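Local atomic coordinates of biotin transporter BioY (Lactococcus lactis subsp. cremoris, PDB entry 4DVE), a protein that binds biotin as a membrane-embedded S component and probably works with an energy-coupling factor ABC transporter to take it up. Residues F43-I48 against F153-P158; I133-F138 against I178-I183. One frame throughout, in Å; residues are numbered along the deposited sequence.

Contact 1: residues F43-I48 against F153-P158. With BTN (biotin), chain D.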
ATOM      1  N   PHE A  43      -7.704   7.222  20.842  1.00 65.91           N
ATOM      2  CA  PHE A  43      -8.489   6.095  21.310  1.00 70.85           C
ATOM      3  C   PHE A  43      -7.977   4.713  20.935  1.00 62.87           C
ATOM      4  O   PHE A  43      -8.418   3.728  21.533  1.00 61.24           O
ATOM      5  CB  PHE A  43      -9.945   6.230  20.854  1.00 77.98           C
ATOM      6  CG  PHE A  43     -10.152   7.195  19.731  1.00 78.88           C
ATOM      7  CD1 PHE A  43     -10.195   6.759  18.430  1.00 75.50           C
ATOM      8  CD2 PHE A  43     -10.332   8.552  19.991  1.00 85.80           C
ATOM      9  CE1 PHE A  43     -10.400   7.657  17.397  1.00 77.71           C
ATOM     10  CE2 PHE A  43     -10.533   9.453  18.960  1.00 85.89           C
ATOM     11  CZ  PHE A  43     -10.567   9.004  17.663  1.00 80.02           C
ATOM     12  N   ILE A  44      -7.080   4.631  19.951  1.00 54.85           N
ATOM     13  CA  ILE A  44      -6.409   3.360  19.654  1.00 47.91           C
ATOM     14  C   ILE A  44      -4.916   3.602  19.485  1.00 44.50           C
ATOM     15  O   ILE A  44      -4.472   4.713  19.222  1.00 43.03           O
ATOM     16  CB  ILE A  44      -7.057   2.632  18.446  1.00 47.79           C
ATOM     17  CG1 ILE A  44      -7.107   3.548  17.210  1.00 44.47           C
ATOM     18  CG2 ILE A  44      -8.454   2.136  18.839  1.00 44.30           C
ATOM     19  CD1 ILE A  44      -7.540   2.856  15.928  1.00 43.67           C
ATOM     20  N   PRO A  45      -4.112   2.566  19.688  1.00 43.03           N
ATOM     21  CA  PRO A  45      -2.683   2.777  19.588  1.00 41.21           C
ATOM     22  C   PRO A  45      -2.147   2.607  18.146  1.00 40.33           C
ATOM     23  O   PRO A  45      -1.157   1.917  17.953  1.00 40.73           O
ATOM     24  CB  PRO A  45      -2.134   1.700  20.532  1.00 43.49           C
ATOM     25  CG  PRO A  45      -3.108   0.570  20.390  1.00 43.16           C
ATOM     26  CD  PRO A  45      -4.449   1.222  20.196  1.00 44.28           C
ATOM     27  N   VAL A  46      -2.820   3.218  17.165  1.00 37.10           N
ATOM     28  CA  VAL A  46      -2.432   3.180  15.752  1.00 37.37           C
ATOM     29  C   VAL A  46      -2.459   4.630  15.258  1.00 35.06           C
ATOM     30  O   VAL A  46      -3.481   5.301  15.377  1.00 35.48           O
ATOM     31  CB  VAL A  46      -3.409   2.311  14.910  1.00 35.94           C
ATOM     32  CG1 VAL A  46      -3.073   2.331  13.415  1.00 34.31           C
ATOM     33  CG2 VAL A  46      -3.434   0.895  15.442  1.00 36.62           C
ATOM     34  N   PRO A  47      -1.336   5.113  14.717  1.00 35.20           N
ATOM     35  CA  PRO A  47      -1.262   6.483  14.227  1.00 36.65           C
ATOM     36  C   PRO A  47      -1.789   6.699  12.799  1.00 34.02           C
ATOM     37  O   PRO A  47      -1.864   5.764  11.973  1.00 32.15           O
ATOM     38  CB  PRO A  47       0.251   6.769  14.272  1.00 37.38           C
ATOM     39  CG  PRO A  47       0.871   5.468  13.932  1.00 35.97           C
ATOM     40  CD  PRO A  47      -0.019   4.438  14.623  1.00 35.87           C
ATOM     41  N   ILE A  48      -2.109   7.946  12.495  1.00 33.95           N
ATOM     42  CA  ILE A  48      -2.291   8.346  11.111  1.00 33.81           C
ATOM     43  C   ILE A  48      -0.875   8.466  10.509  1.00 35.12           C
ATOM     44  O   ILE A  48       0.052   9.025  11.144  1.00 34.12           O
ATOM     45  CB  ILE A  48      -3.031   9.682  11.018  1.00 35.50           C
ATOM     46  CG1 ILE A  48      -4.472   9.558  11.584  1.00 36.58           C
ATOM     47  CG2 ILE A  48      -2.997  10.234   9.592  1.00 33.78           C
ATOM     48  CD1 ILE A  48      -5.173  10.907  11.819  1.00 38.57           C
ATOM     49  N   PHE A 153      -8.105  -8.186  18.326  1.00 41.27           N
ATOM     50  CA  PHE A 153      -7.522  -9.377  18.934  1.00 46.57           C
ATOM     51  C   PHE A 153      -6.257  -9.056  19.700  1.00 43.73           C
ATOM     52  O   PHE A 153      -6.115  -9.474  20.816  1.00 43.75           O
ATOM     53  CB  PHE A 153      -7.268 -10.486  17.898  1.00 50.76           C
ATOM     54  CG  PHE A 153      -8.498 -11.283  17.554  1.00 57.71           C
ATOM     55  CD1 PHE A 153      -8.936 -12.308  18.395  1.00 64.67           C
ATOM     56  CD2 PHE A 153      -9.221 -11.023  16.397  1.00 62.26           C
ATOM     57  CE1 PHE A 153     -10.073 -13.040  18.080  1.00 67.71           C
ATOM     58  CE2 PHE A 153     -10.357 -11.753  16.078  1.00 64.01           C
ATOM     59  CZ  PHE A 153     -10.780 -12.763  16.919  1.00 66.86           C
ATOM     60  N   GLN A 154      -5.320  -8.312  19.139  1.00 42.55           N
ATOM     61  CA  GLN A 154      -4.041  -8.194  19.868  1.00 44.38           C
ATOM     62  C   GLN A 154      -4.062  -7.202  21.027  1.00 41.99           C
ATOM     63  O   GLN A 154      -3.288  -7.346  21.943  1.00 41.95           O
ATOM     64  CB  GLN A 154      -2.820  -8.029  18.941  1.00 46.82           C
ATOM     65  CG  GLN A 154      -2.394  -6.640  18.610  1.00 48.90           C
ATOM     66  CD  GLN A 154      -1.729  -5.875  19.730  1.00 46.12           C
ATOM     67  OE1 GLN A 154      -0.745  -6.287  20.333  1.00 50.40           O
ATOM     68  NE2 GLN A 154      -2.239  -4.724  19.961  1.00 45.11           N
ATOM     69  N   SER A 155      -4.930  -6.198  20.991  1.00 39.35           N
ATOM     70  CA  SER A 155      -5.011  -5.252  22.082  1.00 41.03           C
ATOM     71  C   SER A 155      -6.188  -5.557  23.010  1.00 40.08           C
ATOM     72  O   SER A 155      -6.428  -4.829  23.942  1.00 42.11           O
ATOM     73  CB  SER A 155      -5.126  -3.828  21.558  1.00 41.79           C
ATOM     74  OG  SER A 155      -3.887  -3.490  20.978  1.00 47.87           O
ATOM     75  N   ASN A 156      -6.905  -6.634  22.726  1.00 40.45           N
ATOM     76  CA  ASN A 156      -8.043  -7.077  23.520  1.00 41.01           C
ATOM     77  C   ASN A 156      -9.026  -5.932  23.698  1.00 40.98           C
ATOM     78  O   ASN A 156      -9.345  -5.527  24.821  1.00 40.46           O
ATOM     79  CB  ASN A 156      -7.595  -7.632  24.875  1.00 41.94           C
ATOM     80  CG  ASN A 156      -8.762  -8.115  25.722  1.00 43.57           C
ATOM     81  OD1 ASN A 156      -9.775  -8.540  25.175  1.00 43.39           O
ATOM     82  ND2 ASN A 156      -8.636  -8.024  27.048  1.00 41.45           N
ATOM     83  N   ILE A 157      -9.471  -5.381  22.582  1.00 40.32           N
ATOM     84  CA  ILE A 157     -10.544  -4.412  22.627  1.00 43.42           C
ATOM     85  C   ILE A 157     -11.713  -4.886  21.773  1.00 41.95           C
ATOM     86  O   ILE A 157     -11.508  -5.616  20.803  1.00 40.13           O
ATOM     87  CB  ILE A 157     -10.077  -3.001  22.223  1.00 45.31           C
ATOM     88  CG1 ILE A 157      -9.690  -2.926  20.777  1.00 45.04           C
ATOM     89  CG2 ILE A 157      -8.886  -2.540  23.071  1.00 48.70           C
ATOM     90  CD1 ILE A 157      -9.974  -1.548  20.233  1.00 45.68           C
ATOM     91  N   PRO A 158     -12.940  -4.479  22.136  1.00 43.28           N
ATOM     92  CA  PRO A 158     -14.099  -4.965  21.379  1.00 44.34           C
ATOM     93  C   PRO A 158     -14.000  -4.631  19.891  1.00 43.76           C
ATOM     94  O   PRO A 158     -13.529  -3.554  19.506  1.00 40.11           O
ATOM     95  CB  PRO A 158     -15.301  -4.269  22.059  1.00 46.20           C
ATOM     96  CG  PRO A 158     -14.804  -3.870  23.414  1.00 46.93           C
ATOM     97  CD  PRO A 158     -13.335  -3.543  23.205  1.00 45.16           C
TER
HETATM   98  C11 BTN D 201       3.248   0.726  11.284  1.00 46.68           C
HETATM   99  O11 BTN D 201       4.137   1.469  10.809  1.00 51.06           O
HETATM  100  O12 BTN D 201       3.452   0.119  12.345  1.00 50.93           O
HETATM  101  C10 BTN D 201       1.901   0.528  10.563  1.00 39.01           C
HETATM  102  C9  BTN D 201       0.895   1.647  10.844  1.00 35.45           C
HETATM  103  C8  BTN D 201      -0.453   1.351  10.146  1.00 32.37           C
HETATM  104  C7  BTN D 201      -1.368   2.587  10.153  1.00 30.76           C
HETATM  105  C2  BTN D 201      -2.688   2.347   9.444  1.00 31.08           C
HETATM  106  S1  BTN D 201      -2.439   2.119   7.674  0.99 30.51           S
HETATM  107  C6  BTN D 201      -4.160   2.446   7.359  1.00 29.89           C
HETATM  108  C5  BTN D 201      -4.636   3.506   8.383  1.00 28.81           C
HETATM  109  N1  BTN D 201      -4.468   4.838   7.862  1.00 28.24           N
HETATM  110  C3  BTN D 201      -3.568   5.549   8.534  1.00 30.27           C
HETATM  111  O3  BTN D 201      -3.249   6.715   8.294  1.00 31.45           O
HETATM  112  N2  BTN D 201      -3.086   4.784   9.529  1.00 29.37           N
HETATM  113  C4  BTN D 201      -3.696   3.479   9.589  1.00 27.64           C
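Ile44 and Ile157 meet branch to end: the CG2 methyl of Ile44 lies 4.2 Å from the terminal CD1 of Ile157. Leu151, a turn before Ser155 on helix 128-155, and Ser165 also press on Ile44, so a branched aliphatic residue suits this buried place. Next to it the ring of Pro45 approaches Ser155, with Pro45 CG 4.2 Å from Ser155 OG; this is a light van der Waals touch, and the two segments bury just 91 Å² between them.

Two backbone features shape the meeting. After Ser155 the backbone turns at Asn156, where a positive phi of 53° brings Ile157 within reach of the loop; Pro158 follows as the N-cap of helix 159-165. Pro45 is also the centre of an inverse gamma turn, closed by a weak hydrogen bond from Val46 N to Ile44 O, a tight bend to which proline's restricted phi is suited. It leads straight into the biotin pocket of the S component.

There the polar bond is made by the backbone: biotin N2 donates to Pro47 O over 2.9 Å, at an N-H...O angle of 149°. Apolar contact comes from Val46, whose CG1, anti to the backbone N (chi1 176°), reaches 3.7 Å from biotin C7. The ureido oxygen O3 lies near Ile48, while Ser99, Ile49 N and Asp173 supply further hydrogen bonds to the ligand.

Contact 2: residues I133-F138 against I178-I183; sequences IIVLLF and ILTVVI
This is a small, fully buried helix-helix contact between two helices predicted to span the membrane, in the interior of the protein, where helix 128-155 meets helix 170-189 through the methyl groups of two valines and a threonine. Its closest backbone approach is between Val135 and Val181, whose CA atoms are 7.8 Å apart, a spacing that beta-branched residues can bridge without long side chains. The two segments bury 108 Å² together, and Val135 supplies about half of it.

Val135 divides its two methyls between two partners. CG2 lies 4.2 Å from CG2 of Val181, the two valines sliding past each other in opposite directions. CG1 turns instead to the methyl of Thr180, at 4.3 Å from its CG2. The torsion explains the fork: with CG1 anti to the backbone N (chi1 170°), CG2 falls beside that N, and each branch faces a different neighbour on the facing helix.

Threonine fits here because it can offer its methyl to the interface while its hydroxyl is satisfied within its own helix: Thr180 OG1 is hydrogen-bonded to Lys176 O, one turn earlier, at a residue that lines the biotin pocket. Helix 52-80 seals this side with methionines, Met56 touching both Val135 and Thr180, and Met53 and Met57 adding to the cover over Thr180. Glu131 and Leu132 flank Val181 from helix 128-155 itself.

The side chain of Val135 is about 12 Å from biotin, so the contact lies apart from the ligand and joins helices 128-155 and 170-189 directly: a sparse apolar contact between neighbouring helices, as in the alpha-helical bundle of a membrane-embedded S component.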
ATOM      1  N   ILE A 133     -12.033   3.469  -7.373  1.00 40.42           N
ATOM      2  CA  ILE A 133     -12.831   2.541  -6.601  1.00 41.05           C
ATOM      3  C   ILE A 133     -12.041   1.266  -6.268  1.00 37.94           C
ATOM      4  O   ILE A 133     -12.127   0.771  -5.150  1.00 35.25           O
ATOM      5  CB  ILE A 133     -14.165   2.217  -7.298  1.00 44.52           C
ATOM      6  CG1 ILE A 133     -15.034   3.489  -7.407  1.00 47.58           C
ATOM      7  CG2 ILE A 133     -14.889   1.089  -6.563  1.00 45.03           C
ATOM      8  CD1 ILE A 133     -15.172   4.296  -6.113  1.00 49.43           C
ATOM      9  N   ILE A 134     -11.278   0.744  -7.227  1.00 37.47           N
ATOM     10  CA  ILE A 134     -10.395  -0.414  -6.974  1.00 36.50           C
ATOM     11  C   ILE A 134      -9.354  -0.088  -5.897  1.00 34.16           C
ATOM     12  O   ILE A 134      -9.110  -0.889  -4.960  1.00 34.90           O
ATOM     13  CB  ILE A 134      -9.722  -0.915  -8.280  1.00 37.44           C
ATOM     14  CG1 ILE A 134     -10.785  -1.469  -9.233  1.00 40.80           C
ATOM     15  CG2 ILE A 134      -8.643  -1.978  -8.001  1.00 33.67           C
ATOM     16  CD1 ILE A 134     -10.306  -1.506 -10.686  1.00 43.37           C
ATOM     17  N   VAL A 135      -8.763   1.098  -5.987  1.00 32.80           N
ATOM     18  CA  VAL A 135      -7.778   1.505  -4.997  1.00 32.30           C
ATOM     19  C   VAL A 135      -8.433   1.648  -3.614  1.00 32.99           C
ATOM     20  O   VAL A 135      -7.892   1.187  -2.618  1.00 32.13           O
ATOM     21  CB  VAL A 135      -7.018   2.793  -5.411  1.00 32.64           C
ATOM     22  CG1 VAL A 135      -6.168   3.318  -4.244  1.00 30.72           C
ATOM     23  CG2 VAL A 135      -6.146   2.520  -6.650  1.00 32.14           C
ATOM     24  N   LEU A 136      -9.616   2.249  -3.565  1.00 34.25           N
ATOM     25  CA  LEU A 136     -10.373   2.390  -2.312  1.00 36.76           C
ATOM     26  C   LEU A 136     -10.674   1.010  -1.711  1.00 35.81           C
ATOM     27  O   LEU A 136     -10.445   0.751  -0.507  1.00 33.46           O
ATOM     28  CB  LEU A 136     -11.704   3.087  -2.604  1.00 41.96           C
ATOM     29  CG  LEU A 136     -12.571   3.913  -1.663  1.00 50.32           C
ATOM     30  CD1 LEU A 136     -14.068   3.600  -1.861  1.00 47.16           C
ATOM     31  CD2 LEU A 136     -12.156   3.935  -0.205  1.00 47.31           C
ATOM     32  N   LEU A 137     -11.183   0.113  -2.553  1.00 35.48           N
ATOM     33  CA  LEU A 137     -11.593  -1.199  -2.060  1.00 37.66           C
ATOM     34  C   LEU A 137     -10.424  -1.960  -1.433  1.00 34.04           C
ATOM     35  O   LEU A 137     -10.544  -2.499  -0.306  1.00 33.08           O
ATOM     36  CB  LEU A 137     -12.239  -2.007  -3.167  1.00 39.79           C
ATOM     37  CG  LEU A 137     -13.178  -3.164  -2.913  1.00 46.55           C
ATOM     38  CD1 LEU A 137     -14.384  -2.766  -2.041  1.00 49.89           C
ATOM     39  CD2 LEU A 137     -13.666  -3.661  -4.291  1.00 51.33           C
ATOM     40  N   PHE A 138      -9.301  -1.986  -2.131  1.00 32.51           N
ATOM     41  CA  PHE A 138      -8.190  -2.832  -1.699  1.00 34.03           C
ATOM     42  C   PHE A 138      -7.078  -2.147  -0.942  1.00 35.39           C
ATOM     43  O   PHE A 138      -6.440  -2.780  -0.101  1.00 40.77           O
ATOM     44  CB  PHE A 138      -7.657  -3.627  -2.854  1.00 34.93           C
ATOM     45  CG  PHE A 138      -8.692  -4.506  -3.490  1.00 37.86           C
ATOM     46  CD1 PHE A 138      -9.279  -5.523  -2.773  1.00 39.90           C
ATOM     47  CD2 PHE A 138      -9.072  -4.317  -4.805  1.00 40.74           C
ATOM     48  CE1 PHE A 138     -10.227  -6.347  -3.357  1.00 43.44           C
ATOM     49  CE2 PHE A 138     -10.029  -5.124  -5.391  1.00 44.02           C
ATOM     50  CZ  PHE A 138     -10.605  -6.144  -4.667  1.00 45.80           C
ATOM     51  N   ILE A 178      -6.997   9.089  -3.749  1.00 38.66           N
ATOM     52  CA  ILE A 178      -7.234  10.047  -4.826  1.00 42.59           C
ATOM     53  C   ILE A 178      -5.898  10.485  -5.415  1.00 42.23           C
ATOM     54  O   ILE A 178      -5.742  10.555  -6.650  1.00 41.74           O
ATOM     55  CB  ILE A 178      -7.952  11.356  -4.379  1.00 43.67           C
ATOM     56  CG1 ILE A 178      -9.367  11.153  -3.812  1.00 50.23           C
ATOM     57  CG2 ILE A 178      -8.043  12.350  -5.513  1.00 45.71           C
ATOM     58  CD1 ILE A 178     -10.188  10.069  -4.436  1.00 52.80           C
ATOM     59  N   LEU A 179      -4.953  10.829  -4.544  1.00 41.44           N
ATOM     60  CA  LEU A 179      -3.625  11.253  -5.010  1.00 43.84           C
ATOM     61  C   LEU A 179      -2.924  10.102  -5.727  1.00 42.63           C
ATOM     62  O   LEU A 179      -2.181  10.327  -6.696  1.00 40.14           O
ATOM     63  CB  LEU A 179      -2.753  11.749  -3.845  1.00 44.94           C
ATOM     64  CG  LEU A 179      -3.130  13.121  -3.281  1.00 51.60           C
ATOM     65  CD1 LEU A 179      -2.448  13.370  -1.932  1.00 50.95           C
ATOM     66  CD2 LEU A 179      -2.769  14.207  -4.294  1.00 53.00           C
ATOM     67  N   THR A 180      -3.135   8.880  -5.224  1.00 39.42           N
ATOM     68  CA  THR A 180      -2.617   7.673  -5.886  1.00 39.02           C
ATOM     69  C   THR A 180      -3.082   7.587  -7.345  1.00 38.02           C
ATOM     70  O   THR A 180      -2.267   7.431  -8.255  1.00 37.57           O
ATOM     71  CB  THR A 180      -2.991   6.377  -5.129  1.00 37.15           C
ATOM     72  OG1 THR A 180      -2.254   6.307  -3.891  1.00 36.20           O
ATOM     73  CG2 THR A 180      -2.688   5.126  -5.985  1.00 36.03           C
ATOM     74  N   VAL A 181      -4.381   7.719  -7.571  1.00 39.33           N
ATOM     75  CA  VAL A 181      -4.914   7.619  -8.930  1.00 41.72           C
ATOM     76  C   VAL A 181      -4.353   8.741  -9.817  1.00 45.58           C
ATOM     77  O   VAL A 181      -3.858   8.471 -10.929  1.00 43.58           O
ATOM     78  CB  VAL A 181      -6.445   7.548  -8.955  1.00 43.77           C
ATOM     79  CG1 VAL A 181      -6.983   7.499 -10.407  1.00 44.54           C
ATOM     80  CG2 VAL A 181      -6.903   6.330  -8.159  1.00 41.51           C
ATOM     81  N   VAL A 182      -4.372   9.979  -9.309  1.00 45.60           N
ATOM     82  CA  VAL A 182      -3.828  11.123 -10.060  1.00 47.64           C
ATOM     83  C   VAL A 182      -2.349  10.901 -10.430  1.00 46.95           C
ATOM     84  O   VAL A 182      -1.963  11.017 -11.603  1.00 44.52           O
ATOM     85  CB  VAL A 182      -3.948  12.453  -9.268  1.00 49.68           C
ATOM     86  CG1 VAL A 182      -3.268  13.584 -10.029  1.00 53.72           C
ATOM     87  CG2 VAL A 182      -5.416  12.804  -9.003  1.00 49.80           C
ATOM     88  N   ILE A 183      -1.529  10.576  -9.432  1.00 45.95           N
ATOM     89  CA  ILE A 183      -0.095  10.362  -9.645  1.00 45.62           C
ATOM     90  C   ILE A 183       0.198   9.188 -10.599  1.00 44.63           C
ATOM     91  O   ILE A 183       0.949   9.356 -11.588  1.00 43.98           O
ATOM     92  CB  ILE A 183       0.652  10.189  -8.323  1.00 46.37           C
ATOM     93  CG1 ILE A 183       0.677  11.514  -7.549  1.00 51.22           C
ATOM     94  CG2 ILE A 183       2.088   9.723  -8.532  1.00 45.23           C
ATOM     95  CD1 ILE A 183       1.050  11.314  -6.078  1.00 49.30           C
TER

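From the N terminus, helix 13-33 runs into the loop holding 43-48; helices 52-80 and 100-119 follow before 133-138, in the first half of helix 128-155. At the end of that helix and the turn after it, 153-158 closes contact 1 across 104 intervening residues. Only then, on helix 170-189, does 178-183 close contact 2, with 39 residues in between. The segments alternate along the chain, so the two loops cross. Helix 128-155 is common to both: contact 1 ties its C-terminal end to the biotin-binding loop, contact 2 ties its first half to the last helix. Their centres are 26 Å apart and their nearest atoms about 12 Å, without touching.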